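Local structure of CurH (Lyngbya majuscula, 3KG7) at residues Thr84-Gln89 against Lys112-Gln117; Pro132-Asp137 against Gly272-Arg277; Thr180-Ile185 against Arg243-Val248. The protein probably catalyses dehydration of a beta-hydroxyacyl intermediate, as the dehydratase domain of the CurH module in curacin polyketide biosynthesis. All blocks are in the same frame, centred on the assembly; numbering follows the deposited sequence.

Interaction 1 (Thr84-Gln89 against Lys112-Gln117)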
loop_
_atom_site.group_PDB
_atom_site.type_symbol
_atom_site.label_atom_id
_atom_site.label_comp_id
_atom_site.label_asym_id
_atom_site.label_seq_id
_atom_site.Cartn_x
_atom_site.Cartn_y
_atom_site.Cartn_z
ATOM N N THR C 84 18.742 13.400 -7.138
ATOM C CA THR C 84 17.477 12.889 -7.656
ATOM C C THR C 84 16.970 11.724 -6.815
ATOM O O THR C 84 17.717 10.784 -6.534
ATOM C CB THR C 84 17.606 12.458 -9.126
ATOM O OG1 THR C 84 17.942 13.604 -9.923
ATOM C CG2 THR C 84 16.300 11.849 -9.630
ATOM N N THR C 85 15.707 11.824 -6.401
ATOM C CA THR C 85 14.999 10.774 -5.676
ATOM C C THR C 85 13.833 10.328 -6.525
ATOM O O THR C 85 13.060 11.147 -6.998
ATOM C CB THR C 85 14.451 11.287 -4.313
ATOM O OG1 THR C 85 15.536 11.464 -3.398
ATOM C CG2 THR C 85 13.436 10.315 -3.693
ATOM N N ARG C 86 13.718 9.023 -6.716
ATOM C CA ARG C 86 12.576 8.447 -7.402
ATOM C C ARG C 86 11.783 7.553 -6.465
ATOM O O ARG C 86 12.302 6.580 -5.925
ATOM C CB ARG C 86 13.023 7.683 -8.655
ATOM C CG ARG C 86 13.596 8.599 -9.710
ATOM C CD ARG C 86 13.271 8.115 -11.089
ATOM N NE ARG C 86 12.591 9.154 -11.849
ATOM C CZ ARG C 86 11.323 9.096 -12.226
ATOM N NH1 ARG C 86 10.575 8.038 -11.948
ATOM N NH2 ARG C 86 10.805 10.101 -12.900
ATOM N N GLU C 87 10.527 7.927 -6.262
ATOM C CA GLU C 87 9.561 7.165 -5.484
ATOM C C GLU C 87 9.220 5.892 -6.265
ATOM O O GLU C 87 8.608 5.964 -7.326
ATOM C CB GLU C 87 8.325 8.042 -5.318
ATOM C CG GLU C 87 7.260 7.548 -4.368
ATOM C CD GLU C 87 6.144 8.573 -4.182
ATOM O OE1 GLU C 87 6.454 9.788 -4.141
ATOM O OE2 GLU C 87 4.969 8.165 -4.072
ATOM N N THR C 88 9.621 4.737 -5.747
ATOM C CA THR C 88 9.536 3.491 -6.499
ATOM C C THR C 88 8.557 2.500 -5.865
ATOM O O THR C 88 8.462 2.417 -4.648
ATOM C CB THR C 88 10.937 2.872 -6.625
ATOM O OG1 THR C 88 11.875 3.903 -6.971
ATOM C CG2 THR C 88 10.967 1.794 -7.690
ATOM N N GLN C 89 7.824 1.766 -6.697
ATOM C CA GLN C 89 6.835 0.807 -6.213
ATOM C C GLN C 89 6.892 -0.472 -7.024
ATOM O O GLN C 89 6.751 -0.438 -8.249
ATOM C CB GLN C 89 5.426 1.397 -6.279
ATOM C CG GLN C 89 5.147 2.455 -5.224
ATOM C CD GLN C 89 3.676 2.794 -5.085
ATOM O OE1 GLN C 89 2.825 2.204 -5.745
ATOM N NE2 GLN C 89 3.370 3.756 -4.222
ATOM N N LYS C 112 8.916 16.745 -7.794
ATOM C CA LYS C 112 7.931 17.325 -8.728
ATOM C C LYS C 112 6.538 16.693 -8.692
ATOM O O LYS C 112 5.557 17.330 -9.095
ATOM C CB LYS C 112 8.444 17.260 -10.170
ATOM C CG LYS C 112 9.698 18.065 -10.464
ATOM C CD LYS C 112 9.875 18.293 -11.973
ATOM C CE LYS C 112 9.855 16.993 -12.785
ATOM N NZ LYS C 112 10.992 16.078 -12.465
ATOM N N GLN C 113 6.465 15.449 -8.217
ATOM C CA GLN C 113 5.242 14.648 -8.275
ATOM C C GLN C 113 4.785 14.571 -9.737
ATOM O O GLN C 113 3.785 15.183 -10.131
ATOM C CB GLN C 113 4.146 15.214 -7.351
ATOM C CG GLN C 113 4.524 15.280 -5.861
ATOM C CD GLN C 113 4.351 13.949 -5.126
ATOM O OE1 GLN C 113 3.236 13.555 -4.776
ATOM N NE2 GLN C 113 5.460 13.264 -4.873
ATOM N N GLU C 114 5.560 13.835 -10.534
ATOM C CA GLU C 114 5.313 13.648 -11.966
ATOM C C GLU C 114 4.376 12.453 -12.196
ATOM O O GLU C 114 3.889 11.850 -11.236
ATOM C CB GLU C 114 6.650 13.427 -12.674
ATOM C CG GLU C 114 6.708 13.910 -14.117
ATOM C CD GLU C 114 8.126 13.908 -14.682
ATOM O OE1 GLU C 114 8.898 12.958 -14.387
ATOM O OE2 GLU C 114 8.467 14.858 -15.424
ATOM N N GLU C 115 4.113 12.115 -13.459
ATOM C CA GLU C 115 3.305 10.937 -13.763
ATOM C C GLU C 115 4.147 9.664 -13.643
ATOM O O GLU C 115 5.354 9.676 -13.920
ATOM C CB GLU C 115 2.654 11.062 -15.145
ATOM C CG GLU C 115 1.296 10.364 -15.258
ATOM C CD GLU C 115 0.288 10.850 -14.219
ATOM O OE1 GLU C 115 -0.117 12.038 -14.283
ATOM O OE2 GLU C 115 -0.095 10.035 -13.342
ATOM N N TRP C 116 3.500 8.581 -13.211
ATOM C CA TRP C 116 4.175 7.316 -12.961
ATOM C C TRP C 116 4.712 6.708 -14.255
ATOM O O TRP C 116 4.015 6.678 -15.267
ATOM C CB TRP C 116 3.223 6.322 -12.296
ATOM C CG TRP C 116 2.832 6.613 -10.866
ATOM C CD1 TRP C 116 1.645 7.135 -10.436
ATOM C CD2 TRP C 116 3.610 6.357 -9.680
ATOM N NE1 TRP C 116 1.637 7.236 -9.060
ATOM C CE2 TRP C 116 2.828 6.766 -8.572
ATOM C CE3 TRP C 116 4.887 5.822 -9.445
ATOM C CZ2 TRP C 116 3.280 6.648 -7.249
ATOM C CZ3 TRP C 116 5.337 5.717 -8.127
ATOM C CH2 TRP C 116 4.535 6.128 -7.050
ATOM N N GLN C 117 5.951 6.224 -14.199
ATOM C CA GLN C 117 6.619 5.595 -15.326
ATOM C C GLN C 117 6.846 4.142 -14.981
ATOM O O GLN C 117 7.301 3.836 -13.886
ATOM C CB GLN C 117 7.972 6.263 -15.577
ATOM C CG GLN C 117 7.915 7.769 -15.870
ATOM C CD GLN C 117 9.286 8.361 -16.198
ATOM O OE1 GLN C 117 10.111 7.734 -16.876
ATOM N NE2 GLN C 117 9.528 9.573 -15.725
#

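Interaction 2 (Pro132-Asp137 against Gly272-Arg277)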
loop_
_atom_site.group_PDB
_atom_site.type_symbol
_atom_site.label_atom_id
_atom_site.label_comp_id
_atom_site.label_asym_id
_atom_site.label_seq_id
_atom_site.Cartn_x
_atom_site.Cartn_y
_atom_site.Cartn_z
ATOM N N PRO C 132 18.057 -28.439 -10.820
ATOM C CA PRO C 132 19.159 -28.301 -11.776
ATOM C C PRO C 132 19.809 -29.629 -12.147
ATOM O O PRO C 132 20.061 -30.465 -11.275
ATOM C CB PRO C 132 20.159 -27.406 -11.033
ATOM C CG PRO C 132 19.695 -27.381 -9.597
ATOM C CD PRO C 132 18.225 -27.521 -9.680
ATOM N N THR C 133 20.076 -29.810 -13.438
ATOM C CA THR C 133 20.553 -31.091 -13.956
ATOM C C THR C 133 21.996 -31.029 -14.481
ATOM O O THR C 133 22.784 -31.955 -14.284
ATOM C CB THR C 133 19.571 -31.666 -15.021
ATOM O OG1 THR C 133 19.962 -32.997 -15.366
ATOM C CG2 THR C 133 19.520 -30.803 -16.287
ATOM N N LEU C 134 22.322 -29.913 -15.130
ATOM C CA LEU C 134 23.631 -29.671 -15.734
ATOM C C LEU C 134 24.746 -29.540 -14.692
ATOM O O LEU C 134 24.700 -28.667 -13.823
ATOM C CB LEU C 134 23.554 -28.403 -16.602
ATOM C CG LEU C 134 24.775 -27.709 -17.212
ATOM C CD1 LEU C 134 25.288 -28.428 -18.458
ATOM C CD2 LEU C 134 24.392 -26.272 -17.549
ATOM N N SER C 135 25.730 -30.431 -14.783
ATOM C CA SER C 135 26.968 -30.338 -14.009
ATOM C C SER C 135 28.073 -29.774 -14.919
ATOM O O SER C 135 27.823 -29.522 -16.101
ATOM C CB SER C 135 27.349 -31.721 -13.461
ATOM O OG SER C 135 28.597 -31.700 -12.788
ATOM N N VAL C 136 29.270 -29.560 -14.364
ATOM C CA VAL C 136 30.452 -29.095 -15.118
ATOM C C VAL C 136 31.739 -29.300 -14.296
ATOM O O VAL C 136 31.776 -28.968 -13.108
ATOM C CB VAL C 136 30.310 -27.593 -15.591
ATOM C CG1 VAL C 136 31.623 -26.833 -15.481
ATOM C CG2 VAL C 136 29.782 -27.506 -17.019
ATOM N N ASP C 137 32.778 -29.859 -14.921
ATOM C CA ASP C 137 34.110 -29.893 -14.302
ATOM C C ASP C 137 34.814 -28.561 -14.552
ATOM O O ASP C 137 35.247 -28.273 -15.676
ATOM C CB ASP C 137 34.962 -31.057 -14.825
ATOM C CG ASP C 137 36.205 -31.308 -13.967
ATOM O OD1 ASP C 137 37.329 -31.231 -14.503
ATOM O OD2 ASP C 137 36.062 -31.578 -12.754
ATOM N N GLY C 272 30.779 -26.277 -9.854
ATOM C CA GLY C 272 30.431 -26.325 -11.268
ATOM C C GLY C 272 29.024 -26.855 -11.481
ATOM O O GLY C 272 28.632 -27.137 -12.613
ATOM N N GLN C 273 28.269 -26.995 -10.391
ATOM C CA GLN C 273 26.866 -27.402 -10.451
ATOM C C GLN C 273 25.950 -26.236 -10.766
ATOM O O GLN C 273 26.083 -25.165 -10.173
ATOM C CB GLN C 273 26.437 -28.042 -9.138
ATOM C CG GLN C 273 26.831 -29.505 -9.042
ATOM C CD GLN C 273 26.498 -30.118 -7.704
ATOM O OE1 GLN C 273 25.867 -29.481 -6.851
ATOM N NE2 GLN C 273 26.926 -31.364 -7.506
ATOM N N ALA C 274 25.023 -26.446 -11.699
ATOM C CA ALA C 274 24.058 -25.412 -12.071
ATOM C C ALA C 274 23.054 -25.181 -10.939
ATOM O O ALA C 274 22.638 -26.124 -10.273
ATOM C CB ALA C 274 23.344 -25.780 -13.366
ATOM N N PHE C 275 22.691 -23.924 -10.713
ATOM C CA PHE C 275 21.722 -23.582 -9.670
ATOM C C PHE C 275 20.783 -22.448 -10.095
ATOM O O PHE C 275 19.887 -22.057 -9.347
ATOM C CB PHE C 275 22.433 -23.266 -8.346
ATOM C CG PHE C 275 23.223 -21.991 -8.367
ATOM C CD1 PHE C 275 24.429 -21.910 -9.070
ATOM C CD2 PHE C 275 22.767 -20.869 -7.683
ATOM C CE1 PHE C 275 25.162 -20.733 -9.100
ATOM C CE2 PHE C 275 23.493 -19.682 -7.706
ATOM C CZ PHE C 275 24.698 -19.614 -8.415
ATOM N N GLY C 276 20.991 -21.931 -11.300
ATOM C CA GLY C 276 20.107 -20.930 -11.872
ATOM C C GLY C 276 20.399 -20.722 -13.340
ATOM O O GLY C 276 21.469 -21.101 -13.824
ATOM N N ARG C 277 19.445 -20.139 -14.062
ATOM C CA ARG C 277 19.665 -19.826 -15.474
ATOM C C ARG C 277 18.832 -18.648 -15.946
ATOM O O ARG C 277 17.786 -18.340 -15.369
ATOM C CB ARG C 277 19.426 -21.049 -16.369
ATOM C CG ARG C 277 17.982 -21.528 -16.437
ATOM C CD ARG C 277 17.854 -22.738 -17.348
ATOM N NE ARG C 277 18.485 -22.499 -18.649
ATOM C CZ ARG C 277 18.835 -23.456 -19.509
ATOM N NH1 ARG C 277 18.624 -24.736 -19.216
ATOM N NH2 ARG C 277 19.401 -23.130 -20.665
#

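Interaction 3 (Thr180-Ile185 against Arg243-Val248)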
loop_
_atom_site.group_PDB
_atom_site.type_symbol
_atom_site.label_atom_id
_atom_site.label_comp_id
_atom_site.label_asym_id
_atom_site.label_seq_id
_atom_site.Cartn_x
_atom_site.Cartn_y
_atom_site.Cartn_z
ATOM N N THR C 180 31.895 -20.999 -26.678
ATOM C CA THR C 180 31.476 -20.807 -25.282
ATOM C C THR C 180 32.172 -19.628 -24.584
ATOM O O THR C 180 33.212 -19.148 -25.047
ATOM C CB THR C 180 31.681 -22.098 -24.430
ATOM O OG1 THR C 180 33.054 -22.508 -24.484
ATOM C CG2 THR C 180 30.797 -23.237 -24.928
ATOM N N SER C 181 31.584 -19.168 -23.476
ATOM C CA SER C 181 32.192 -18.146 -22.616
ATOM C C SER C 181 31.959 -18.461 -21.144
ATOM O O SER C 181 30.958 -19.088 -20.792
ATOM C CB SER C 181 31.651 -16.749 -22.945
ATOM O OG SER C 181 30.308 -16.586 -22.517
ATOM N N LEU C 182 32.877 -18.019 -20.285
ATOM C CA LEU C 182 32.738 -18.218 -18.837
ATOM C C LEU C 182 33.217 -17.022 -18.011
ATOM O O LEU C 182 34.319 -16.512 -18.231
ATOM C CB LEU C 182 33.475 -19.489 -18.396
ATOM C CG LEU C 182 33.324 -19.957 -16.940
ATOM C CD1 LEU C 182 31.963 -20.602 -16.690
ATOM C CD2 LEU C 182 34.444 -20.922 -16.578
ATOM N N LEU C 183 32.388 -16.597 -17.059
ATOM C CA LEU C 183 32.731 -15.517 -16.127
ATOM C C LEU C 183 32.808 -16.025 -14.687
ATOM O O LEU C 183 31.897 -16.710 -14.214
ATOM C CB LEU C 183 31.695 -14.385 -16.195
ATOM C CG LEU C 183 31.607 -13.481 -17.429
ATOM C CD1 LEU C 183 30.324 -12.661 -17.420
ATOM C CD2 LEU C 183 32.811 -12.567 -17.525
ATOM N N GLU C 184 33.894 -15.688 -13.995
ATOM C CA GLU C 184 33.999 -15.944 -12.559
ATOM C C GLU C 184 33.541 -14.698 -11.808
ATOM O O GLU C 184 34.127 -13.621 -11.964
ATOM C CB GLU C 184 35.433 -16.324 -12.172
ATOM C CG GLU C 184 35.624 -16.668 -10.694
ATOM C CD GLU C 184 37.040 -17.123 -10.366
ATOM O OE1 GLU C 184 37.507 -18.119 -10.964
ATOM O OE2 GLU C 184 37.684 -16.487 -9.502
ATOM N N ILE C 185 32.496 -14.850 -10.999
ATOM C CA ILE C 185 31.830 -13.713 -10.370
ATOM C C ILE C 185 31.880 -13.795 -8.846
ATOM O O ILE C 185 31.613 -14.850 -8.270
ATOM C CB ILE C 185 30.378 -13.588 -10.873
ATOM C CG1 ILE C 185 30.375 -13.227 -12.361
ATOM C CG2 ILE C 185 29.609 -12.548 -10.082
ATOM C CD1 ILE C 185 29.106 -13.618 -13.085
ATOM N N ARG C 243 31.171 -16.898 -4.362
ATOM C CA ARG C 243 31.826 -17.012 -5.659
ATOM C C ARG C 243 31.112 -18.053 -6.531
ATOM O O ARG C 243 30.836 -19.168 -6.082
ATOM C CB ARG C 243 33.303 -17.375 -5.452
ATOM C CG ARG C 243 34.047 -17.849 -6.692
ATOM C CD ARG C 243 35.453 -18.311 -6.346
ATOM N NE ARG C 243 36.322 -17.186 -6.004
ATOM C CZ ARG C 243 37.639 -17.272 -5.841
ATOM N NH1 ARG C 243 38.261 -18.436 -5.985
ATOM N NH2 ARG C 243 38.339 -16.186 -5.538
ATOM N N PHE C 244 30.810 -17.673 -7.771
ATOM C CA PHE C 244 30.130 -18.552 -8.727
ATOM C C PHE C 244 30.490 -18.183 -10.164
ATOM O O PHE C 244 31.274 -17.259 -10.396
ATOM C CB PHE C 244 28.614 -18.506 -8.531
ATOM C CG PHE C 244 28.004 -17.153 -8.790
ATOM C CD1 PHE C 244 27.403 -16.870 -10.012
ATOM C CD2 PHE C 244 28.019 -16.161 -7.805
ATOM C CE1 PHE C 244 26.830 -15.615 -10.255
ATOM C CE2 PHE C 244 27.449 -14.907 -8.041
ATOM C CZ PHE C 244 26.853 -14.637 -9.270
ATOM N N TYR C 245 29.904 -18.898 -11.121
ATOM C CA TYR C 245 30.244 -18.737 -12.531
ATOM C C TYR C 245 29.025 -18.461 -13.416
ATOM O O TYR C 245 27.905 -18.884 -13.108
ATOM C CB TYR C 245 30.995 -19.979 -13.035
ATOM C CG TYR C 245 32.291 -20.260 -12.296
ATOM C CD1 TYR C 245 33.499 -19.714 -12.734
ATOM C CD2 TYR C 245 32.309 -21.074 -11.157
ATOM C CE1 TYR C 245 34.686 -19.963 -12.060
ATOM C CE2 TYR C 245 33.496 -21.330 -10.474
ATOM C CZ TYR C 245 34.678 -20.767 -10.932
ATOM O OH TYR C 245 35.855 -21.014 -10.268
ATOM N N ALA C 246 29.254 -17.742 -14.512
ATOM C CA ALA C 246 28.238 -17.544 -15.539
ATOM C C ALA C 246 28.744 -18.179 -16.824
ATOM O O ALA C 246 29.818 -17.824 -17.314
ATOM C CB ALA C 246 27.953 -16.068 -15.739
ATOM N N TYR C 247 27.963 -19.112 -17.363
ATOM C CA TYR C 247 28.391 -19.968 -18.464
ATOM C C TYR C 247 27.456 -19.806 -19.665
ATOM O O TYR C 247 26.250 -20.009 -19.551
ATOM C CB TYR C 247 28.415 -21.421 -17.961
ATOM C CG TYR C 247 29.008 -22.455 -18.889
ATOM C CD1 TYR C 247 30.235 -22.244 -19.522
ATOM C CD2 TYR C 247 28.357 -23.672 -19.106
ATOM C CE1 TYR C 247 30.786 -23.206 -20.370
ATOM C CE2 TYR C 247 28.905 -24.649 -19.953
ATOM C CZ TYR C 247 30.115 -24.402 -20.577
ATOM O OH TYR C 247 30.658 -25.344 -21.413
ATOM N N VAL C 248 28.013 -19.417 -20.808
ATOM C CA VAL C 248 27.233 -19.287 -22.043
ATOM C C VAL C 248 27.689 -20.359 -23.031
ATOM O O VAL C 248 28.869 -20.430 -23.375
ATOM C CB VAL C 248 27.347 -17.862 -22.656
ATOM C CG1 VAL C 248 26.490 -17.731 -23.914
ATOM C CG2 VAL C 248 26.948 -16.811 -21.634
#

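Interaction 1 (Thr84-Gln89 against Lys112-Gln117)
Glu87 and Gln113 mark the closest approach of the two backbones, with their CA atoms 9.1 Å apart. The touching parts run 62° to one another. At this separation side chains must do the reaching, chiefly Trp116. The six-membered end of its indole reaches the strand, with CZ3 3.4 Å from Glu87 O. CG of Glu87 is anti to the backbone N (chi1 -171°) and the chain is extended. This brings OE2 to 3.6 Å from Trp116 CH2, with the carboxylate nearly upright to the ring (86°). On the other flank, Gln89 NE2 lies 3.9 Å from Trp116 CH2. The same amide hydrogen-bonds Glu17 and Ala19 of the second subunit. The contact therefore sits at the dimer interface, on the first hotdog of this double hotdog fold. There strand 86-92 meets the turn between strands 101-109 and 117-124. Glu87 OE2 also forms a salt bridge with Arg108, so an alanine here would probably leave Arg108 without its carboxylate and strip one flank of the Trp116 ring. At the Arg86 guanidinium, Glu114 OE1 comes to the edge in a long salt bridge, 3.7 Å from NH2. Arg86 NH1 bonds Ser107 OG.

Interaction 2 (Pro132-Asp137 against Gly272-Arg277)
Leu134, Ser135 and Val136 run beside Ala274, Gln273 and Gly272 in the opposite direction. End to end, the touching parts are 165° apart. The segment 132-137 belongs to the link that follows strand 117-124 and leads to helix 138-144, in the passage between the two hotdogs. It passes the start of strand 274-286. At the edge of the contact that strand carries a classic beta bulge, in which Phe275 and Gly276 both face Leu267.

A single backbone hydrogen bond joins the segments. Ala274 N donates to Leu134 O at 3.1 Å, and the donor lies almost in line with the carbonyl (172° at the oxygen). Val136 N comes near Gly272 O, but the angle is too poor for a bond. The pairing is thus short and does not grow into a regular ladder.

The apolar contacts gather round the methyl of Ala274. Its CB points to the linker and lies 4.2 Å from Leu134 CB and 4.3 Å from Pro132 CB. The Leu134 chain itself runs on to Gln266 and Glu249 of the neighbouring strands. Phe275 turns the other way, into the interior, where it packs on Phe244 and meets the ring of His238.

At Gly272 the backbones pass close together. Its phi is positive (108°), and Asp269 OD2 accepts from the following amide, Gln273 N. A side chain at Gly272 would run into Val136 O. As it is, Gly272 CA makes a CA-H...O contact with that oxygen at 3.5 Å.

Interaction 3 (Thr180-Ile185 against Arg243-Val248)
Ile185 and Phe244 fit together at one end of a five-residue antiparallel pairing. The branch point of the isoleucine sits over one face of the ring, with CB 4.2 Å from the centroid. Phe244 CG lies between the backbone N and the carbonyl carbon (chi1 63°), which swings the ring across to the facing strand. Ile185 CG2 then reaches the ring end at CZ, 3.6 Å away. The other branch of Ile185 turns toward Ala246. Ala246 is the low point on this face, because its side chain is only a methyl. Ile185 CD1 and Leu183 CB both settle against it, 3.8 Å and 4.1 Å from Ala246 CB.

These are strands 181-186 and 243-255 of the second hotdog. Ser181, Leu183 and Ile185 pair with Val248, Ala246 and Phe244 through two backbone hydrogen bonds each, six in all. Leu182 and Glu184 form the non-hydrogen-bonded pairs with Tyr247 and Tyr245.

On the face of Leu182 and the tyrosines, Leu182 CD1 is the bump. It enters between Tyr245 CB, at 3.8 Å, and Tyr247 CD1, at 3.7 Å. Ile138 and Leu141 of helix 138-144 pack over this patch. Beside it, Glu184 lies along Tyr245 and points the same way, its carboxylate upright to the ring (89°). Its far oxygen, OE2, sits over the centre of the Arg243 guanidinium, 3.7 Å from CZ. No N-H points at OE2, so this long salt bridge rests on charge alone.

In the fold
Interactions 2 and 3 are neighbours, the first laying the linker on the second hotdog and the other lying within it, with centres 11 Å apart. They touch twice: Phe275 CZ lies 4.1 Å from Phe244 CB, and Val136 CG2 lies 4.2 Å from Tyr247 CE2. Along the chain, interaction 3 is nested within the loop that interaction 2 closes. Val136 of the linker and helix 138-144 after it pack on the strands of interaction 3. Interaction 1 lies on the other side of the chain's centre, about 40 Å from interaction 2 and 36 Å from interaction 3, centre to centre. It alone of the three meets the second subunit. In dehydratases of this family the active site lies between the two hotdogs.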